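Local structure of galectin 2 (Gallus gallus, 2YMZ) at residues Phe30-Ala42 and Gly109-Gly121. The protein probably binds carbohydrates, most likely beta-galactosides, as a galectin-type lectin. Sequence-based numbering, arbitrary orientation.
Sequences FAINLGCKSSDLA and GYDKISYLNILGG
Gly35 O is gripped by two successive backbone amides of 109-121: Tyr115 N lies 2.9 Å from Gly35 O, above its carbonyl plane, and Ser114 N adds a weak, bent bond. Two residues, Ser114 and Tyr115, sit across from the single Gly35, a classic beta bulge breaking the run of strand 112-120. Beyond it, 30-34 and 115-120 run antiparallel with axes 4.6 Å apart, and paired amides join Ala31 to Leu119 and Asn33 to Asn117.

The Asn33 and Asn117 side chains bond as well: Asn33 ND2 gives a hydrogen to Asn117 OD1 at 2.9 Å. The acceptor lies in the amide plane of Asn33, yet the two amide planes are nearly perpendicular (89°). At Asn117, CG sits between backbone N and carbonyl carbon (chi1 76°), which swings OD1 toward Asn33; Asn117 ND2 donates to Tyr115 OH at 2.8 Å and to a water shared with Ser38 O. His44 takes up Asn33 OD1 and Glu5 bonds Tyr115 OH, so the polar network is tied at both ends; His44 belongs to the HxNPR sequence motif that lines the sugar site in galectins.

The Lys37-Ser38 peptide lies over one face of the Tyr115 ring, toward its rim, with Lys37 C 3.5 Å from Tyr115 CD2. The Tyr110 ring receives a CH-pi contact from Ala42 CB, 3.8 Å from the ring centroid and 17° off its normal.

On the face away from Asn33 and Asn117, Ile32, Leu34, Leu116 and Ile118 point the same way, Leu34 CD2 meeting Leu116 CD1 at 3.6 Å. These apolar groups form part of the core of the galectin beta-sandwich: Ile32, Leu34 and Ile118 touch strand 16-23 of the second sheet, while strand 30-34 pairs along its other edge with strand 40-48 and strand 112-120 with strand 2-6.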
# COMPACT_ATOMS: atom_id res chain seq x y z
N PHE A 30 -6.86 -9.21 12.52
CA PHE A 30 -6.59 -8.39 11.35
C PHE A 30 -6.61 -9.40 10.18
O PHE A 30 -6.59 -10.61 10.40
CB PHE A 30 -5.26 -7.61 11.46
CG PHE A 30 -4.02 -8.49 11.53
CD1 PHE A 30 -3.31 -8.85 10.35
CD2 PHE A 30 -3.51 -8.85 12.79
CE1 PHE A 30 -2.12 -9.55 10.46
CE2 PHE A 30 -2.37 -9.60 12.88
CZ PHE A 30 -1.67 -9.97 11.71
N ALA A 31 -6.68 -8.90 8.93
CA ALA A 31 -6.70 -9.86 7.84
C ALA A 31 -5.90 -9.26 6.65
O ALA A 31 -5.91 -8.06 6.43
CB ALA A 31 -8.11 -10.15 7.38
N ILE A 32 -5.24 -10.14 5.97
CA ILE A 32 -4.49 -9.78 4.73
C ILE A 32 -5.29 -10.63 3.71
O ILE A 32 -5.38 -11.89 3.81
CB ILE A 32 -3.06 -10.30 4.83
CG1 ILE A 32 -2.27 -9.46 5.83
CG2 ILE A 32 -2.35 -10.21 3.47
CD1 ILE A 32 -0.93 -10.05 6.26
N ASN A 33 -5.86 -9.93 2.71
CA ASN A 33 -6.73 -10.57 1.69
C ASN A 33 -6.10 -10.38 0.27
O ASN A 33 -5.84 -9.28 -0.10
CB ASN A 33 -8.05 -9.89 1.70
CG ASN A 33 -8.82 -10.20 3.02
OD1 ASN A 33 -8.86 -11.33 3.40
ND2 ASN A 33 -9.39 -9.23 3.65
N LEU A 34 -5.92 -11.46 -0.44
CA LEU A 34 -5.22 -11.45 -1.75
C LEU A 34 -6.16 -12.14 -2.74
O LEU A 34 -6.69 -13.22 -2.48
CB LEU A 34 -3.93 -12.20 -1.66
CG LEU A 34 -2.88 -11.33 -0.92
CD1 LEU A 34 -1.83 -12.25 -0.31
CD2 LEU A 34 -2.26 -10.28 -1.89
N GLY A 35 -6.45 -11.46 -3.86
CA GLY A 35 -7.27 -12.17 -4.85
C GLY A 35 -7.40 -11.36 -6.10
O GLY A 35 -6.48 -10.72 -6.52
N CYS A 36 -8.59 -11.40 -6.68
CA CYS A 36 -8.74 -10.58 -7.86
C CYS A 36 -9.63 -9.38 -7.69
O CYS A 36 -9.56 -8.48 -8.56
CB CYS A 36 -9.03 -11.45 -9.07
SG CYS A 36 -10.73 -11.90 -9.13
N LYS A 37 -10.41 -9.31 -6.59
CA LYS A 37 -11.16 -8.14 -6.20
C LYS A 37 -11.73 -8.39 -4.80
O LYS A 37 -11.47 -9.44 -4.23
CB LYS A 37 -12.31 -7.90 -7.23
CG LYS A 37 -13.27 -9.08 -7.30
CD LYS A 37 -14.41 -8.75 -8.30
CE LYS A 37 -13.95 -8.86 -9.74
NZ LYS A 37 -15.08 -9.27 -10.63
N SER A 38 -12.44 -7.45 -4.21
CA SER A 38 -12.84 -7.67 -2.82
C SER A 38 -13.68 -8.92 -2.60
O SER A 38 -13.58 -9.55 -1.56
CB SER A 38 -13.48 -6.44 -2.19
OG SER A 38 -14.57 -6.03 -2.99
N SER A 39 -14.44 -9.33 -3.63
CA SER A 39 -15.39 -10.44 -3.49
C SER A 39 -14.85 -11.80 -3.96
O SER A 39 -15.50 -12.82 -3.89
CB SER A 39 -16.62 -10.05 -4.32
OG SER A 39 -16.21 -9.85 -5.64
N ASP A 40 -13.62 -11.82 -4.44
CA ASP A 40 -12.99 -13.01 -4.94
C ASP A 40 -11.55 -13.08 -4.40
O ASP A 40 -10.65 -12.40 -4.90
CB ASP A 40 -12.98 -13.03 -6.48
CG ASP A 40 -14.35 -13.36 -7.03
OD1 ASP A 40 -14.74 -14.54 -6.91
OD2 ASP A 40 -15.07 -12.42 -7.45
N LEU A 41 -11.31 -13.90 -3.38
CA LEU A 41 -10.01 -13.97 -2.72
C LEU A 41 -9.40 -15.35 -2.75
O LEU A 41 -10.08 -16.34 -2.44
CB LEU A 41 -10.18 -13.58 -1.20
CG LEU A 41 -10.76 -12.16 -0.96
CD1 LEU A 41 -10.98 -11.91 0.55
CD2 LEU A 41 -9.79 -11.09 -1.52
N ALA A 42 -8.15 -15.43 -3.20
CA ALA A 42 -7.37 -16.64 -3.10
C ALA A 42 -6.95 -16.95 -1.67
O ALA A 42 -6.89 -18.11 -1.28
CB ALA A 42 -6.16 -16.56 -4.02
N GLY A 109 -7.03 -22.05 -8.41
CA GLY A 109 -6.09 -22.03 -9.53
C GLY A 109 -5.74 -20.67 -10.09
O GLY A 109 -5.36 -20.56 -11.25
N TYR A 110 -5.81 -19.62 -9.27
CA TYR A 110 -5.33 -18.29 -9.71
C TYR A 110 -3.95 -18.39 -10.34
O TYR A 110 -3.03 -19.02 -9.77
CB TYR A 110 -5.14 -17.35 -8.49
CG TYR A 110 -6.41 -16.77 -7.95
CD1 TYR A 110 -7.34 -17.55 -7.29
CD2 TYR A 110 -6.68 -15.41 -8.12
CE1 TYR A 110 -8.53 -17.03 -6.81
CE2 TYR A 110 -7.86 -14.85 -7.64
CZ TYR A 110 -8.78 -15.68 -6.97
OH TYR A 110 -9.94 -15.13 -6.47
N ASP A 111 -3.74 -17.68 -11.44
CA ASP A 111 -2.36 -17.60 -11.90
C ASP A 111 -1.77 -16.23 -11.64
O ASP A 111 -0.55 -16.05 -11.72
CB ASP A 111 -2.23 -18.03 -13.39
CG ASP A 111 -2.99 -17.11 -14.37
OD1 ASP A 111 -3.89 -16.32 -13.99
OD2 ASP A 111 -2.69 -17.21 -15.58
N LYS A 112 -2.64 -15.27 -11.33
CA LYS A 112 -2.20 -13.91 -11.08
C LYS A 112 -3.10 -13.37 -9.96
O LYS A 112 -4.31 -13.54 -10.00
CB LYS A 112 -2.38 -13.10 -12.38
CG LYS A 112 -2.15 -11.60 -12.28
CD LYS A 112 -2.79 -10.96 -13.52
CE LYS A 112 -2.89 -9.46 -13.35
NZ LYS A 112 -2.95 -8.72 -14.65
N ILE A 113 -2.50 -12.66 -9.04
CA ILE A 113 -3.24 -11.98 -7.98
C ILE A 113 -3.16 -10.48 -8.34
O ILE A 113 -2.07 -9.92 -8.53
CB ILE A 113 -2.59 -12.25 -6.59
CG1 ILE A 113 -2.66 -13.76 -6.21
CG2 ILE A 113 -3.13 -11.28 -5.51
CD1 ILE A 113 -4.05 -14.26 -6.03
N SER A 114 -4.30 -9.85 -8.47
CA SER A 114 -4.27 -8.44 -8.79
C SER A 114 -4.73 -7.52 -7.67
O SER A 114 -4.56 -6.31 -7.76
CB SER A 114 -5.06 -8.19 -10.07
OG SER A 114 -6.41 -8.44 -9.82
N TYR A 115 -5.31 -8.08 -6.61
CA TYR A 115 -5.89 -7.23 -5.65
C TYR A 115 -5.41 -7.65 -4.21
O TYR A 115 -5.31 -8.84 -3.92
CB TYR A 115 -7.41 -7.47 -5.70
CG TYR A 115 -8.18 -6.80 -4.62
CD1 TYR A 115 -8.51 -5.46 -4.71
CD2 TYR A 115 -8.60 -7.54 -3.50
CE1 TYR A 115 -9.17 -4.83 -3.69
CE2 TYR A 115 -9.29 -6.93 -2.46
CZ TYR A 115 -9.58 -5.60 -2.56
OH TYR A 115 -10.36 -5.00 -1.57
N LEU A 116 -5.14 -6.62 -3.37
CA LEU A 116 -4.79 -6.87 -1.96
C LEU A 116 -5.60 -5.89 -1.08
O LEU A 116 -5.72 -4.72 -1.38
CB LEU A 116 -3.30 -6.51 -1.79
CG LEU A 116 -2.66 -6.32 -0.38
CD1 LEU A 116 -2.74 -7.57 0.50
CD2 LEU A 116 -1.18 -5.87 -0.56
N ASN A 117 -6.07 -6.35 0.10
CA ASN A 117 -6.50 -5.37 1.06
C ASN A 117 -6.06 -5.90 2.44
O ASN A 117 -5.70 -7.09 2.59
CB ASN A 117 -8.00 -5.03 0.95
CG ASN A 117 -8.92 -6.09 1.52
OD1 ASN A 117 -8.65 -6.68 2.56
ND2 ASN A 117 -10.08 -6.26 0.87
N ILE A 118 -5.88 -4.95 3.35
CA ILE A 118 -5.51 -5.35 4.71
C ILE A 118 -6.57 -4.67 5.56
O ILE A 118 -6.84 -3.49 5.36
CB ILE A 118 -4.07 -4.89 5.03
CG1 ILE A 118 -3.14 -5.81 4.26
CG2 ILE A 118 -3.82 -5.30 6.52
CD1 ILE A 118 -1.68 -5.44 4.16
N LEU A 119 -7.20 -5.41 6.50
CA LEU A 119 -8.34 -4.88 7.27
C LEU A 119 -8.08 -5.17 8.76
O LEU A 119 -7.30 -6.12 9.08
CB LEU A 119 -9.63 -5.65 6.93
CG LEU A 119 -10.11 -5.75 5.45
CD1 LEU A 119 -11.50 -6.36 5.30
CD2 LEU A 119 -10.10 -4.35 4.88
N GLY A 120 -8.69 -4.39 9.63
CA GLY A 120 -8.70 -4.80 11.05
C GLY A 120 -7.58 -4.07 11.77
O GLY A 120 -7.20 -3.00 11.37
N GLY A 121 -7.03 -4.64 12.84
CA GLY A 121 -6.17 -3.83 13.73
C GLY A 121 -4.72 -4.00 13.33
O GLY A 121 -3.93 -4.55 14.09
O HOH W 1 -12.34 -8.44 1.03